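Local atomic coordinates of Maltose/maltodextrin transport permease homologue (PDB entry 6FFL), a protein that binds maltotriose through the MalE-like domain held in this chain, part of a MalF fusion protein that probably carries maltose and maltodextrins across the membrane. Residues A[66-74]-A[341-351]; A[186-197]-A[368-379]. All coordinates share one frame; numbering follows the deposited sequence.

Contact 1 of 2, residues A[66-74]-A[341-351]. With GLC (alpha-D-glucopyranose), chain B.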
loop_
_atom_site.group_PDB
_atom_site.type_symbol
_atom_site.label_atom_id
_atom_site.label_comp_id
_atom_site.label_asym_id
_atom_site.label_seq_id
_atom_site.Cartn_x
_atom_site.Cartn_y
_atom_site.Cartn_z
ATOM N N SER A 66 -7.476 1.900 -1.563
ATOM C CA SER A 66 -8.526 2.788 -2.038
ATOM C C SER A 66 -8.601 2.894 -3.557
ATOM O O SER A 66 -9.671 3.238 -4.065
ATOM C CB SER A 66 -8.362 4.173 -1.427
ATOM O OG SER A 66 -7.060 4.642 -1.613
ATOM N N ASP A 67 -7.519 2.604 -4.305
ATOM C CA ASP A 67 -7.684 2.711 -5.749
ATOM C C ASP A 67 -8.566 1.611 -6.320
ATOM O O ASP A 67 -8.935 1.691 -7.499
ATOM C CB ASP A 67 -6.324 2.772 -6.481
ATOM C CG ASP A 67 -5.437 1.562 -6.222
ATOM O OD1 ASP A 67 -4.740 1.130 -7.171
ATOM O OD2 ASP A 67 -5.382 1.090 -5.064
ATOM N N GLN A 68 -8.976 0.621 -5.531
ATOM C CA GLN A 68 -9.905 -0.318 -6.148
ATOM C C GLN A 68 -11.312 0.266 -6.279
ATOM O O GLN A 68 -12.154 -0.336 -6.956
ATOM C CB GLN A 68 -9.888 -1.665 -5.411
ATOM C CG GLN A 68 -10.421 -1.684 -4.026
ATOM C CD GLN A 68 -10.060 -2.969 -3.280
ATOM O OE1 GLN A 68 -9.104 -3.669 -3.616
ATOM N NE2 GLN A 68 -10.838 -3.279 -2.269
ATOM N N VAL A 69 -11.550 1.469 -5.747
ATOM C CA VAL A 69 -12.871 2.100 -5.853
ATOM C C VAL A 69 -13.260 2.315 -7.315
ATOM O O VAL A 69 -14.386 2.003 -7.728
ATOM C CB VAL A 69 -12.891 3.426 -5.072
ATOM C CG1 VAL A 69 -14.040 4.301 -5.537
ATOM C CG2 VAL A 69 -12.988 3.159 -3.582
ATOM N N GLY A 70 -12.354 2.883 -8.107
ATOM C CA GLY A 70 -12.636 3.213 -9.492
ATOM C C GLY A 70 -13.155 2.037 -10.292
ATOM O O GLY A 70 -14.250 2.084 -10.864
ATOM N N PRO A 71 -12.371 0.957 -10.357
ATOM C CA PRO A 71 -12.835 -0.230 -11.091
ATOM C C PRO A 71 -14.093 -0.837 -10.498
ATOM O O PRO A 71 -15.016 -1.191 -11.242
ATOM C CB PRO A 71 -11.641 -1.187 -10.997
ATOM C CG PRO A 71 -10.448 -0.289 -10.795
ATOM C CD PRO A 71 -10.959 0.835 -9.935
ATOM N N PHE A 72 -14.156 -0.968 -9.172
ATOM C CA PHE A 72 -15.324 -1.590 -8.560
ATOM C C PHE A 72 -16.573 -0.765 -8.823
ATOM O O PHE A 72 -17.635 -1.311 -9.145
ATOM C CB PHE A 72 -15.136 -1.750 -7.047
ATOM C CG PHE A 72 -14.163 -2.832 -6.635
ATOM C CD1 PHE A 72 -13.478 -3.591 -7.575
ATOM C CD2 PHE A 72 -13.941 -3.084 -5.279
ATOM C CE1 PHE A 72 -12.577 -4.582 -7.174
ATOM C CE2 PHE A 72 -13.047 -4.073 -4.862
ATOM C CZ PHE A 72 -12.359 -4.824 -5.816
ATOM N N ALA A 73 -16.469 0.560 -8.673
ATOM C CA ALA A 73 -17.651 1.399 -8.848
ATOM C C ALA A 73 -18.092 1.446 -10.303
ATOM O O ALA A 73 -19.291 1.325 -10.602
ATOM C CB ALA A 73 -17.379 2.808 -8.322
ATOM N N THR A 74 -17.143 1.611 -11.232
ATOM C CA THR A 74 -17.541 1.712 -12.635
ATOM C C THR A 74 -18.102 0.406 -13.183
ATOM O O THR A 74 -18.878 0.443 -14.147
ATOM C CB THR A 74 -16.371 2.183 -13.517
ATOM O OG1 THR A 74 -15.311 1.225 -13.492
ATOM C CG2 THR A 74 -15.853 3.516 -13.052
ATOM N N MET A 341 -3.442 8.953 -2.893
ATOM C CA MET A 341 -3.647 7.843 -3.810
ATOM C C MET A 341 -4.768 8.180 -4.790
ATOM O O MET A 341 -5.879 8.512 -4.352
ATOM C CB MET A 341 -4.008 6.581 -3.028
ATOM C CG MET A 341 -4.328 5.365 -3.892
ATOM S SD MET A 341 -2.798 4.728 -4.644
ATOM C CE MET A 341 -2.827 3.017 -4.113
ATOM N N PRO A 342 -4.529 8.130 -6.099
ATOM C CA PRO A 342 -5.635 8.325 -7.047
ATOM C C PRO A 342 -6.480 7.062 -7.127
ATOM O O PRO A 342 -5.988 5.950 -6.932
ATOM C CB PRO A 342 -4.920 8.621 -8.373
ATOM C CG PRO A 342 -3.601 7.921 -8.262
ATOM C CD PRO A 342 -3.227 7.954 -6.777
ATOM N N VAL A 343 -7.783 7.237 -7.376
ATOM C CA VAL A 343 -8.710 6.110 -7.329
ATOM C C VAL A 343 -9.518 5.939 -8.606
ATOM O O VAL A 343 -10.329 5.018 -8.686
ATOM C CB VAL A 343 -9.662 6.190 -6.114
ATOM C CG1 VAL A 343 -8.871 6.328 -4.798
ATOM C CG2 VAL A 343 -10.682 7.340 -6.283
ATOM N N THR A 344 -9.327 6.785 -9.610
ATOM C CA THR A 344 -10.076 6.631 -10.853
ATOM C C THR A 344 -9.680 5.324 -11.548
ATOM O O THR A 344 -8.574 4.812 -11.341
ATOM C CB THR A 344 -9.806 7.804 -11.791
ATOM O OG1 THR A 344 -8.403 7.863 -12.057
ATOM C CG2 THR A 344 -10.250 9.107 -11.159
ATOM N N PRO A 345 -10.562 4.749 -12.374
ATOM C CA PRO A 345 -10.227 3.454 -12.993
ATOM C C PRO A 345 -9.027 3.540 -13.919
ATOM O O PRO A 345 -8.351 2.529 -14.135
ATOM C CB PRO A 345 -11.514 3.069 -13.744
ATOM C CG PRO A 345 -12.270 4.340 -13.894
ATOM C CD PRO A 345 -11.929 5.195 -12.720
ATOM N N GLU A 346 -8.727 4.732 -14.446
ATOM C CA GLU A 346 -7.568 4.903 -15.307
ATOM C C GLU A 346 -6.279 4.505 -14.597
ATOM O O GLU A 346 -5.323 4.073 -15.254
ATOM C CB GLU A 346 -7.486 6.354 -15.783
ATOM C CG GLU A 346 -8.521 6.733 -16.858
ATOM C CD GLU A 346 -9.907 7.094 -16.322
ATOM O OE1 GLU A 346 -10.158 7.005 -15.106
ATOM O OE2 GLU A 346 -10.766 7.482 -17.145
ATOM N N VAL A 347 -6.234 4.637 -13.268
ATOM C CA VAL A 347 -5.019 4.312 -12.518
ATOM C C VAL A 347 -4.691 2.833 -12.642
ATOM O O VAL A 347 -3.517 2.440 -12.641
ATOM C CB VAL A 347 -5.182 4.730 -11.040
ATOM C CG1 VAL A 347 -3.980 4.293 -10.214
ATOM C CG2 VAL A 347 -5.364 6.221 -10.943
ATOM N N ARG A 348 -5.719 1.996 -12.765
ATOM C CA ARG A 348 -5.515 0.564 -12.944
ATOM C C ARG A 348 -4.713 0.280 -14.209
ATOM O O ARG A 348 -3.791 -0.547 -14.201
ATOM C CB ARG A 348 -6.880 -0.132 -12.991
ATOM C CG ARG A 348 -6.830 -1.591 -13.344
ATOM C CD ARG A 348 -6.476 -2.414 -12.127
ATOM N NE ARG A 348 -5.060 -2.782 -12.087
ATOM C CZ ARG A 348 -4.277 -2.600 -11.025
ATOM N NH1 ARG A 348 -4.758 -2.037 -9.927
ATOM N NH2 ARG A 348 -3.016 -3.007 -11.061
ATOM N N ALA A 349 -5.055 0.958 -15.311
ATOM C CA ALA A 349 -4.296 0.808 -16.545
ATOM C C ALA A 349 -2.853 1.260 -16.363
ATOM O O ALA A 349 -1.929 0.652 -16.922
ATOM C CB ALA A 349 -4.960 1.608 -17.667
ATOM N N VAL A 350 -2.642 2.331 -15.595
ATOM C CA VAL A 350 -1.286 2.818 -15.352
ATOM C C VAL A 350 -0.477 1.775 -14.594
ATOM O O VAL A 350 0.655 1.453 -14.975
ATOM C CB VAL A 350 -1.309 4.163 -14.605
ATOM C CG1 VAL A 350 0.107 4.529 -14.158
ATOM C CG2 VAL A 350 -1.868 5.269 -15.504
ATOM N N TRP A 351 -1.038 1.233 -13.505
ATOM C CA TRP A 351 -0.306 0.217 -12.746
ATOM C C TRP A 351 0.029 -0.987 -13.616
ATOM O O TRP A 351 1.146 -1.519 -13.564
ATOM C CB TRP A 351 -1.126 -0.259 -11.546
ATOM C CG TRP A 351 -1.332 0.705 -10.436
ATOM C CD1 TRP A 351 -2.517 0.957 -9.803
ATOM C CD2 TRP A 351 -0.338 1.514 -9.770
ATOM N NE1 TRP A 351 -2.326 1.882 -8.795
ATOM C CE2 TRP A 351 -1.002 2.237 -8.757
ATOM C CE3 TRP A 351 1.044 1.695 -9.934
ATOM C CZ2 TRP A 351 -0.340 3.133 -7.917
ATOM C CZ3 TRP A 351 1.699 2.592 -9.095
ATOM C CH2 TRP A 351 1.005 3.294 -8.100
HETATM C C1 GLC B . -0.895 -0.703 -4.949
HETATM C C2 GLC B . -2.317 -0.518 -5.484
HETATM C C3 GLC B . -2.650 -1.660 -6.451
HETATM C C4 GLC B . -1.622 -1.712 -7.567
HETATM C C5 GLC B . -0.210 -1.843 -6.978
HETATM C C6 GLC B . 0.837 -1.682 -8.076
HETATM O O2 GLC B . -3.271 -0.464 -4.405
HETATM O O3 GLC B . -3.957 -1.451 -7.030
HETATM O O4 GLC B . -1.904 -2.840 -8.410
HETATM O O5 GLC B . 0.010 -0.771 -6.054
HETATM O O6 GLC B . 2.155 -2.058 -7.622
HETATM O O HOH W 1 -8.073 2.413 -10.011
HETATM O O HOH W 2 -7.811 -1.492 -8.347
#
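D67 and V343 bring the two backbones together, their CA atoms 3.9 Å apart, where the 3-10 turn 66-68 runs into helix 69-74 and meets the loop that leads into helix 346-362. A second close point follows at G70 and P345, whose CA atoms lie 4.3 Å apart; with no side chain on G70, the CD of P345 can rest on its CA. A water donates to the backbone O of both D67 and T344 and so bridges the segments beside this seam. The CG1 of V343 packs against the backbone O of S66, the ring of P345 touches the CG2 of T74 with its CG, and the CB of R348 meets the CG of P71, the two side chains crossing at roughly a right angle.

The sugar is gripped where the two segments open onto it. With CG of D67 set between its backbone N and carbonyl carbon (chi1 59°), the carboxylate faces the glucose and takes one hydroxyl on each oxygen: O3 donates to OD1 at 2.7 Å and O2 to OD2 at 2.7 Å. The OD1 of D67 is also met by the NE1 of W351 at 3.0 Å, a weak bond bent to 129°, with carboxylate and indole planes 80° apart. R348, bent at chi2 and chi3, gives NH2 to the glucose O4 at 2.9 Å and NH1 to O3 at 3.1 Å; D352 forms a salt bridge to its NH2. W351 lays one ring face against the sugar, the glucose C6 lying 3.7 Å above its plane near the rim. Polar groups clasping the hydroxyls beside an aromatic platform under the pyranose are typical of carbohydrate-binding proteins, and here they form part of the maltotriose pocket.

Contact 2 of 2, residues A[186-197]-A[368-379]; sequences PNLNTTALKDTF and PQAAAEQAQITA
Two helices of this solute-binding domain, 191-205 and 368-384, pack here together with the loop that leads into the first of them. The axes of segments 191-197 and 368-379 approach to 8.5 Å, with N-to-C directions 131° apart. The amide of Q376 reads the backbone of the incoming loop twice. Its OE1 accepts from the N of L188 at 2.7 Å in a fairly straight bond (162°), while its NE2 donates to the O of P186 at 2.9 Å, coming from above that carbonyl's plane. A bend at chi2 (67°) helps fold the amide back onto the loop; E380 gives NE2 a second partner.

Beside it, L188 pushes CD1 against the CB of A375 at 3.9 Å, and L193 brings CD2 to the CB of A372. N189, centre of an inverse gamma turn, brings its OD1 to 3.1 Å from the CG of E373, the two side chains slanting past each other with amide and carboxylate planes nearly perpendicular. T190 then N-caps the helix, its OG1 accepting from the N of L193. Farther along, K194 and Q369 run side by side, and F197 turns its ring edge to the O of P368, 3.7 Å from CD2, while its CE2 meets the CB of A371. Y358 of helix 346-362 stacks on F197, L354 of that helix touches L193, and I171 of helix 170-173 also packs on L193.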
loop_
_atom_site.group_PDB
_atom_site.type_symbol
_atom_site.label_atom_id
_atom_site.label_comp_id
_atom_site.label_asym_id
_atom_site.label_seq_id
_atom_site.Cartn_x
_atom_site.Cartn_y
_atom_site.Cartn_z
ATOM N N PRO A 186 -2.798 9.265 -18.345
ATOM C CA PRO A 186 -1.455 8.794 -17.989
ATOM C C PRO A 186 -0.395 9.769 -18.473
ATOM O O PRO A 186 -0.533 10.393 -19.528
ATOM C CB PRO A 186 -1.340 7.448 -18.718
ATOM C CG PRO A 186 -2.756 7.011 -18.938
ATOM C CD PRO A 186 -3.528 8.293 -19.171
ATOM N N ASN A 187 0.666 9.901 -17.680
ATOM C CA ASN A 187 1.809 10.742 -18.008
ATOM C C ASN A 187 3.064 9.908 -17.780
ATOM O O ASN A 187 3.836 10.172 -16.859
ATOM C CB ASN A 187 1.821 12.016 -17.157
ATOM C CG ASN A 187 2.781 13.065 -17.686
ATOM O OD1 ASN A 187 2.936 13.233 -18.892
ATOM N ND2 ASN A 187 3.436 13.774 -16.777
ATOM N N LEU A 188 3.262 8.899 -18.633
ATOM C CA LEU A 188 4.340 7.938 -18.446
ATOM C C LEU A 188 5.488 8.096 -19.428
ATOM O O LEU A 188 6.603 7.652 -19.123
ATOM C CB LEU A 188 3.795 6.504 -18.549
ATOM C CG LEU A 188 2.555 6.205 -17.696
ATOM C CD1 LEU A 188 2.098 4.760 -17.903
ATOM C CD2 LEU A 188 2.867 6.498 -16.220
ATOM N N ASN A 189 5.258 8.702 -20.597
ATOM C CA ASN A 189 6.337 8.876 -21.579
ATOM C C ASN A 189 7.136 10.131 -21.228
ATOM O O ASN A 189 7.128 11.145 -21.931
ATOM C CB ASN A 189 5.779 8.951 -22.997
ATOM C CG ASN A 189 6.889 8.987 -24.043
ATOM O OD1 ASN A 189 8.031 8.625 -23.755
ATOM N ND2 ASN A 189 6.564 9.443 -25.252
ATOM N N THR A 190 7.846 10.044 -20.106
ATOM C CA THR A 190 8.483 11.197 -19.494
ATOM C C THR A 190 9.926 10.878 -19.157
ATOM O O THR A 190 10.302 9.718 -18.968
ATOM C CB THR A 190 7.767 11.622 -18.205
ATOM O OG1 THR A 190 7.880 10.568 -17.227
ATOM C CG2 THR A 190 6.296 11.907 -18.488
ATOM N N THR A 191 10.737 11.935 -19.077
ATOM C CA THR A 191 12.087 11.766 -18.556
ATOM C C THR A 191 12.040 11.217 -17.137
ATOM O O THR A 191 12.868 10.379 -16.754
ATOM C CB THR A 191 12.841 13.098 -18.599
ATOM O OG1 THR A 191 12.961 13.531 -19.957
ATOM C CG2 THR A 191 14.224 12.945 -18.006
ATOM N N ALA A 192 11.055 11.657 -16.354
ATOM C CA ALA A 192 10.955 11.230 -14.960
ATOM C C ALA A 192 10.832 9.713 -14.852
ATOM O O ALA A 192 11.510 9.082 -14.032
ATOM C CB ALA A 192 9.763 11.914 -14.290
ATOM N N LEU A 193 9.967 9.103 -15.667
ATOM C CA LEU A 193 9.848 7.649 -15.580
ATOM C C LEU A 193 11.107 6.958 -16.094
ATOM O O LEU A 193 11.572 5.982 -15.493
ATOM C CB LEU A 193 8.612 7.156 -16.337
ATOM C CG LEU A 193 8.381 5.649 -16.200
ATOM C CD1 LEU A 193 8.184 5.220 -14.724
ATOM C CD2 LEU A 193 7.205 5.190 -17.075
ATOM N N LYS A 194 11.675 7.439 -17.207
ATOM C CA LYS A 194 12.936 6.871 -17.681
ATOM C C LYS A 194 14.002 6.946 -16.592
ATOM O O LYS A 194 14.709 5.964 -16.328
ATOM C CB LYS A 194 13.401 7.597 -18.943
ATOM C CG LYS A 194 14.750 7.114 -19.482
ATOM C CD LYS A 194 15.307 8.100 -20.494
ATOM C CE LYS A 194 15.544 9.461 -19.854
ATOM N NZ LYS A 194 16.984 9.698 -19.566
ATOM N N ASP A 195 14.104 8.103 -15.925
ATOM C CA ASP A 195 15.120 8.295 -14.892
ATOM C C ASP A 195 14.865 7.387 -13.691
ATOM O O ASP A 195 15.815 6.899 -13.057
ATOM C CB ASP A 195 15.151 9.762 -14.446
ATOM C CG ASP A 195 15.857 10.681 -15.445
ATOM O OD1 ASP A 195 16.493 10.188 -16.402
ATOM O OD2 ASP A 195 15.774 11.912 -15.263
ATOM N N THR A 196 13.592 7.162 -13.357
ATOM C CA THR A 196 13.243 6.232 -12.285
ATOM C C THR A 196 13.680 4.814 -12.627
ATOM O O THR A 196 14.283 4.115 -11.802
ATOM C CB THR A 196 11.728 6.270 -12.037
ATOM O OG1 THR A 196 11.352 7.575 -11.575
ATOM C CG2 THR A 196 11.335 5.252 -10.982
ATOM N N PHE A 197 13.342 4.362 -13.836
ATOM C CA PHE A 197 13.825 3.076 -14.322
ATOM C C PHE A 197 15.339 2.983 -14.212
ATOM O O PHE A 197 15.878 1.960 -13.770
ATOM C CB PHE A 197 13.410 2.865 -15.780
ATOM C CG PHE A 197 11.948 2.575 -15.973
ATOM C CD1 PHE A 197 11.125 2.269 -14.899
ATOM C CD2 PHE A 197 11.390 2.633 -17.245
ATOM C CE1 PHE A 197 9.779 1.988 -15.094
ATOM C CE2 PHE A 197 10.038 2.365 -17.449
ATOM C CZ PHE A 197 9.231 2.046 -16.360
ATOM N N PRO A 368 15.273 1.592 -20.908
ATOM C CA PRO A 368 14.348 2.435 -20.120
ATOM C C PRO A 368 13.531 3.438 -20.926
ATOM O O PRO A 368 12.321 3.577 -20.677
ATOM C CB PRO A 368 15.296 3.134 -19.134
ATOM C CG PRO A 368 16.397 2.151 -18.928
ATOM C CD PRO A 368 16.602 1.478 -20.277
ATOM N N GLN A 369 14.140 4.147 -21.880
ATOM C CA GLN A 369 13.368 5.124 -22.647
ATOM C C GLN A 369 12.257 4.449 -23.448
ATOM O O GLN A 369 11.107 4.911 -23.448
ATOM C CB GLN A 369 14.282 5.923 -23.573
ATOM C CG GLN A 369 13.531 7.021 -24.319
ATOM C CD GLN A 369 14.458 7.936 -25.090
ATOM O OE1 GLN A 369 15.342 8.567 -24.513
ATOM N NE2 GLN A 369 14.264 8.010 -26.398
ATOM N N ALA A 370 12.581 3.352 -24.140
ATOM C CA ALA A 370 11.566 2.621 -24.897
ATOM C C ALA A 370 10.459 2.115 -23.979
ATOM O O ALA A 370 9.277 2.121 -24.348
ATOM C CB ALA A 370 12.220 1.458 -25.650
ATOM N N ALA A 371 10.820 1.684 -22.771
ATOM C CA ALA A 371 9.813 1.173 -21.842
ATOM C C ALA A 371 8.852 2.267 -21.380
ATOM O O ALA A 371 7.650 2.016 -21.228
ATOM C CB ALA A 371 10.495 0.536 -20.640
ATOM N N ALA A 372 9.362 3.479 -21.128
ATOM C CA ALA A 372 8.469 4.582 -20.771
ATOM C C ALA A 372 7.529 4.915 -21.921
ATOM O O ALA A 372 6.334 5.163 -21.708
ATOM C CB ALA A 372 9.286 5.814 -20.375
ATOM N N GLU A 373 8.049 4.924 -23.150
ATOM C CA GLU A 373 7.199 5.182 -24.307
ATOM C C GLU A 373 6.102 4.134 -24.415
ATOM O O GLU A 373 4.930 4.464 -24.627
ATOM C CB GLU A 373 8.037 5.208 -25.594
ATOM C CG GLU A 373 9.041 6.363 -25.687
ATOM C CD GLU A 373 10.180 6.116 -26.682
ATOM O OE1 GLU A 373 11.032 7.020 -26.831
ATOM O OE2 GLU A 373 10.232 5.032 -27.309
ATOM N N GLN A 374 6.459 2.856 -24.270
ATOM C CA GLN A 374 5.467 1.795 -24.410
ATOM C C GLN A 374 4.559 1.675 -23.192
ATOM O O GLN A 374 3.441 1.159 -23.319
ATOM C CB GLN A 374 6.166 0.462 -24.694
ATOM C CG GLN A 374 6.604 0.347 -26.152
ATOM C CD GLN A 374 7.746 -0.633 -26.369
ATOM O OE1 GLN A 374 7.678 -1.793 -25.961
ATOM N NE2 GLN A 374 8.800 -0.166 -27.024
ATOM N N ALA A 375 5.006 2.135 -22.020
ATOM C CA ALA A 375 4.100 2.230 -20.879
ATOM C C ALA A 375 2.954 3.188 -21.182
ATOM O O ALA A 375 1.785 2.880 -20.913
ATOM C CB ALA A 375 4.855 2.676 -19.623
ATOM N N GLN A 376 3.265 4.338 -21.775
ATOM C CA GLN A 376 2.217 5.289 -22.136
ATOM C C GLN A 376 1.274 4.702 -23.182
ATOM O O GLN A 376 0.044 4.793 -23.048
ATOM C CB GLN A 376 2.842 6.588 -22.649
ATOM C CG GLN A 376 1.834 7.696 -22.994
ATOM C CD GLN A 376 1.108 8.232 -21.774
ATOM O OE1 GLN A 376 1.582 8.095 -20.654
ATOM N NE2 GLN A 376 -0.048 8.854 -21.990
ATOM N N ILE A 377 1.832 4.099 -24.237
ATOM C CA ILE A 377 0.989 3.585 -25.315
ATOM C C ILE A 377 0.069 2.492 -24.792
ATOM O O ILE A 377 -1.133 2.483 -25.083
ATOM C CB ILE A 377 1.847 3.082 -26.496
ATOM C CG1 ILE A 377 2.566 4.250 -27.178
ATOM C CG2 ILE A 377 0.966 2.323 -27.517
ATOM C CD1 ILE A 377 3.791 3.823 -27.987
ATOM N N THR A 378 0.619 1.566 -24.003
ATOM C CA THR A 378 -0.168 0.449 -23.487
ATOM C C THR A 378 -1.241 0.925 -22.516
ATOM O O THR A 378 -2.372 0.420 -22.537
ATOM C CB THR A 378 0.767 -0.569 -22.827
ATOM O OG1 THR A 378 1.597 -1.162 -23.835
ATOM C CG2 THR A 378 -0.019 -1.657 -22.119
ATOM N N ALA A 379 -0.915 1.904 -21.669
ATOM C CA ALA A 379 -1.900 2.432 -20.726
ATOM C C ALA A 379 -3.061 3.080 -21.466
ATOM O O ALA A 379 -4.231 2.856 -21.126
ATOM C CB ALA A 379 -1.251 3.443 -19.779
#

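Overall arrangement
From the N terminus, the chain leaves strand 61-65, enters 66-74, and much later runs through 186-197 before returning to 341-351 and then 368-379. Contact 1 closes a loop of 266 residues and contact 2 one of 170; because their segments alternate, the two closures cross, neither nesting in the other. Helices 346-362 and 368-384 are consecutive, so the last part of the chain first reaches the sugar site and then, as helix 368-384, packs on helix 191-205 away from it. The centres of the contacts are about 19 Å apart, yet their residues touch: V350 packs on P186 and L188, and A349 on A379. Helix 346-362 thus joins the sugar-binding side of the fold to helices 191-205 and 368-384.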